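Local coordinates for protein putative N-acetylmuramoyl-L-alanine amidase (Enterococcus phage phiM1EF22, PDB 7D55) that probably binds the enterococcal cell wall, as the tetrameric cell-binding domain of a phage endolysin whose enzymatic part is a putative N-acetylmuramoyl-L-alanine amidase, at residues 1-9 and 70-78. Residues are numbered along the deposited sequence; the frame is centred on the assembly and turned at random.
Sequences MYCLYERPI and PWYNRLETV
R7 grips the carboxylate of E76 side-on in a salt bridge: NE meets OE2 almost straight, at 170°. R7 NH2 meets E76 OE1 at 2.8 Å. The guanidinium and carboxylate planes lie only 25° apart. OE2 takes NE on its syn lone pair and the hydroxyl of Y5 on its anti lone pair, with Y5 OH to E76 OE2 at 2.6 Å, so two strand residues fix the rotation of one buried carboxylate. Bends at chi2 and chi3 fold R7 back toward its own strand, where NH1 bonds to P8 O. The root of the same side chain lies over one face of the Y72 ring, R7 CB standing 3.8 Å from its centroid in a CH-pi contact. P8 CD packs on Y72 CZ, the two side chains crossing nearly at right angles. Y5 also crosses Y72 at about a right angle, its CE2 3.5 Å from Y72 CB. Nearer the N-terminus, L75 CD2 touches Y5 CE1 at 3.7 Å and also reaches C3 SG. K86 forms a second salt bridge with E76 OE1. Strand 3-9, which runs between strands 59-60 and 22-28 in the mixed sheet, is crossed at 103° by helix 71-78, while L4 points away, onto helix 39-53.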
loop_
_atom_site.group_PDB
_atom_site.type_symbol
_atom_site.label_atom_id
_atom_site.label_comp_id
_atom_site.label_asym_id
_atom_site.label_seq_id
_atom_site.Cartn_x
_atom_site.Cartn_y
_atom_site.Cartn_z
ATOM N N MET A 1 0.735 -2.503 8.340
ATOM C CA MET A 1 1.114 -1.352 9.156
ATOM C C MET A 1 0.115 -0.220 9.032
ATOM O O MET A 1 0.180 0.598 8.110
ATOM C CB MET A 1 2.506 -0.842 8.785
ATOM C CG MET A 1 3.602 -1.682 9.397
ATOM S SD MET A 1 5.222 -0.943 9.219
ATOM C CE MET A 1 5.057 0.551 10.190
ATOM N N TYR A 2 -0.809 -0.189 9.975
ATOM C CA TYR A 2 -1.842 0.828 10.055
ATOM C C TYR A 2 -1.878 1.361 11.475
ATOM O O TYR A 2 -1.579 0.641 12.430
ATOM C CB TYR A 2 -3.205 0.224 9.742
ATOM C CG TYR A 2 -3.296 -0.341 8.351
ATOM C CD1 TYR A 2 -3.718 0.448 7.289
ATOM C CD2 TYR A 2 -2.943 -1.666 8.096
ATOM C CE1 TYR A 2 -3.789 -0.063 6.011
ATOM C CE2 TYR A 2 -3.012 -2.185 6.818
ATOM C CZ TYR A 2 -3.436 -1.378 5.780
ATOM O OH TYR A 2 -3.514 -1.885 4.503
ATOM N N CYS A 3 -2.264 2.625 11.613
ATOM C CA CYS A 3 -2.568 3.134 12.940
ATOM C C CYS A 3 -3.373 4.412 12.803
ATOM O O CYS A 3 -3.412 5.032 11.736
ATOM C CB CYS A 3 -1.305 3.368 13.778
ATOM S SG CYS A 3 -0.182 4.639 13.176
ATOM N N LEU A 4 -4.052 4.768 13.890
ATOM C CA LEU A 4 -4.607 6.098 14.088
ATOM C C LEU A 4 -3.813 6.773 15.193
ATOM O O LEU A 4 -3.320 6.114 16.113
ATOM C CB LEU A 4 -6.072 6.021 14.521
ATOM C CG LEU A 4 -7.035 5.481 13.456
ATOM C CD1 LEU A 4 -8.347 5.002 14.084
ATOM C CD2 LEU A 4 -7.285 6.559 12.410
ATOM N N TYR A 5 -3.688 8.093 15.103
ATOM C CA TYR A 5 -2.983 8.849 16.130
ATOM C C TYR A 5 -3.498 10.277 16.100
ATOM O O TYR A 5 -4.233 10.673 15.195
ATOM C CB TYR A 5 -1.455 8.803 15.939
ATOM C CG TYR A 5 -0.960 9.462 14.669
ATOM C CD1 TYR A 5 -0.949 8.773 13.464
ATOM C CD2 TYR A 5 -0.485 10.775 14.682
ATOM C CE1 TYR A 5 -0.484 9.373 12.298
ATOM C CE2 TYR A 5 -0.009 11.384 13.518
ATOM C CZ TYR A 5 -0.017 10.677 12.335
ATOM O OH TYR A 5 0.436 11.277 11.178
ATOM N N GLU A 6 -3.102 11.054 17.101
ATOM C CA GLU A 6 -3.452 12.464 17.147
ATOM C C GLU A 6 -2.185 13.303 17.078
ATOM O O GLU A 6 -1.139 12.898 17.589
ATOM C CB GLU A 6 -4.206 12.778 18.438
ATOM C CG GLU A 6 -5.601 12.176 18.461
ATOM C CD GLU A 6 -6.281 12.324 19.807
ATOM O OE1 GLU A 6 -6.637 11.301 20.416
ATOM O OE2 GLU A 6 -6.461 13.458 20.261
ATOM N N ARG A 7 -2.283 14.481 16.462
ATOM C CA ARG A 7 -1.137 15.370 16.334
ATOM C C ARG A 7 -1.631 16.808 16.222
ATOM O O ARG A 7 -2.805 17.045 15.888
ATOM C CB ARG A 7 -0.253 14.980 15.135
ATOM C CG ARG A 7 -0.959 15.037 13.795
ATOM C CD ARG A 7 -0.515 16.253 12.996
ATOM N NE ARG A 7 0.897 16.145 12.637
ATOM C CZ ARG A 7 1.842 17.032 12.945
ATOM N NH1 ARG A 7 1.543 18.142 13.620
ATOM N NH2 ARG A 7 3.097 16.806 12.561
ATOM N N PRO A 8 -0.780 17.791 16.525
ATOM C CA PRO A 8 -1.249 19.185 16.562
ATOM C C PRO A 8 -1.549 19.766 15.186
ATOM O O PRO A 8 -0.933 19.415 14.171
ATOM C CB PRO A 8 -0.087 19.936 17.226
ATOM C CG PRO A 8 0.642 18.889 17.998
ATOM C CD PRO A 8 0.557 17.654 17.140
ATOM N N ILE A 9 -2.480 20.720 15.182
ATOM C CA ILE A 9 -2.899 21.425 13.980
ATOM C C ILE A 9 -3.201 22.865 14.366
ATOM O O ILE A 9 -3.636 23.148 15.486
ATOM C CB ILE A 9 -4.119 20.734 13.302
ATOM C CG1 ILE A 9 -4.468 21.402 11.977
ATOM C CG2 ILE A 9 -5.337 20.748 14.212
ATOM C CD1 ILE A 9 -5.443 20.598 11.139
ATOM N N PRO A 70 6.975 13.808 20.566
ATOM C CA PRO A 70 6.287 13.945 19.268
ATOM C C PRO A 70 6.641 12.844 18.272
ATOM O O PRO A 70 7.191 13.091 17.188
ATOM C CB PRO A 70 6.736 15.337 18.805
ATOM C CG PRO A 70 8.094 15.524 19.435
ATOM C CD PRO A 70 8.017 14.840 20.768
ATOM N N TRP A 71 6.272 11.608 18.620
ATOM C CA TRP A 71 6.609 10.468 17.777
ATOM C C TRP A 71 5.956 10.565 16.406
ATOM O O TRP A 71 6.457 9.980 15.437
ATOM C CB TRP A 71 6.190 9.186 18.483
ATOM C CG TRP A 71 7.098 8.845 19.605
ATOM C CD1 TRP A 71 6.906 9.096 20.939
ATOM C CD2 TRP A 71 8.372 8.212 19.493
ATOM N NE1 TRP A 71 7.984 8.632 21.666
ATOM C CE2 TRP A 71 8.895 8.087 20.797
ATOM C CE3 TRP A 71 9.120 7.728 18.415
ATOM C CZ2 TRP A 71 10.130 7.505 21.046
ATOM C CZ3 TRP A 71 10.339 7.147 18.668
ATOM C CH2 TRP A 71 10.836 7.043 19.970
ATOM N N TYR A 72 4.835 11.281 16.304
ATOM C CA TYR A 72 4.216 11.496 15.000
ATOM C C TYR A 72 5.171 12.179 14.015
ATOM O O TYR A 72 5.062 11.954 12.805
ATOM C CB TYR A 72 2.907 12.266 15.152
ATOM C CG TYR A 72 2.971 13.411 16.126
ATOM C CD1 TYR A 72 3.587 14.617 15.781
ATOM C CD2 TYR A 72 2.424 13.293 17.405
ATOM C CE1 TYR A 72 3.634 15.682 16.690
ATOM C CE2 TYR A 72 2.477 14.334 18.306
ATOM C CZ TYR A 72 3.086 15.521 17.950
ATOM O OH TYR A 72 3.118 16.540 18.871
ATOM N N ASN A 73 6.118 12.994 14.508
ATOM C CA ASN A 73 7.134 13.579 13.630
ATOM C C ASN A 73 7.922 12.487 12.923
ATOM O O ASN A 73 8.235 12.604 11.732
ATOM C CB ASN A 73 8.147 14.398 14.433
ATOM C CG ASN A 73 7.611 15.728 14.914
ATOM O OD1 ASN A 73 6.554 16.185 14.488
ATOM N ND2 ASN A 73 8.370 16.374 15.810
ATOM N N ARG A 74 8.290 11.438 13.662
ATOM C CA ARG A 74 9.060 10.342 13.090
ATOM C C ARG A 74 8.219 9.536 12.111
ATOM O O ARG A 74 8.694 9.179 11.024
ATOM C CB ARG A 74 9.571 9.432 14.206
ATOM C CG ARG A 74 10.360 10.158 15.291
ATOM C CD ARG A 74 11.588 10.845 14.723
ATOM N NE ARG A 74 12.360 11.517 15.761
ATOM C CZ ARG A 74 13.440 12.256 15.530
ATOM N NH1 ARG A 74 13.871 12.428 14.283
ATOM N NH2 ARG A 74 14.083 12.828 16.537
ATOM N N LEU A 75 6.972 9.241 12.475
ATOM C CA LEU A 75 6.118 8.468 11.581
ATOM C C LEU A 75 5.897 9.207 10.269
ATOM O O LEU A 75 5.973 8.607 9.187
ATOM C CB LEU A 75 4.777 8.181 12.256
ATOM C CG LEU A 75 3.774 7.443 11.368
ATOM C CD1 LEU A 75 4.412 6.146 10.872
ATOM C CD2 LEU A 75 2.504 7.179 12.150
ATOM N N GLU A 76 5.638 10.515 10.346
ATOM C CA GLU A 76 5.358 11.316 9.160
ATOM C C GLU A 76 6.584 11.547 8.282
ATOM O O GLU A 76 6.428 11.965 7.130
ATOM C CB GLU A 76 4.698 12.631 9.572
ATOM C CG GLU A 76 3.329 12.424 10.206
ATOM C CD GLU A 76 2.734 13.695 10.805
ATOM O OE1 GLU A 76 3.356 14.772 10.676
ATOM O OE2 GLU A 76 1.639 13.614 11.407
ATOM N N THR A 77 7.792 11.284 8.786
ATOM C CA THR A 77 8.966 11.296 7.925
ATOM C C THR A 77 9.068 10.025 7.093
ATOM O O THR A 77 9.563 10.065 5.959
ATOM C CB THR A 77 10.228 11.460 8.773
ATOM O OG1 THR A 77 10.092 12.631 9.585
ATOM C CG2 THR A 77 11.450 11.622 7.896
ATOM N N VAL A 78 8.622 8.896 7.636
ATOM C CA VAL A 78 8.721 7.636 6.913
ATOM C C VAL A 78 7.473 7.351 6.084
ATOM O O VAL A 78 7.553 6.621 5.091
ATOM C CB VAL A 78 9.064 6.472 7.861
ATOM C CG1 VAL A 78 10.399 6.721 8.551
ATOM C CG2 VAL A 78 7.980 6.280 8.882
#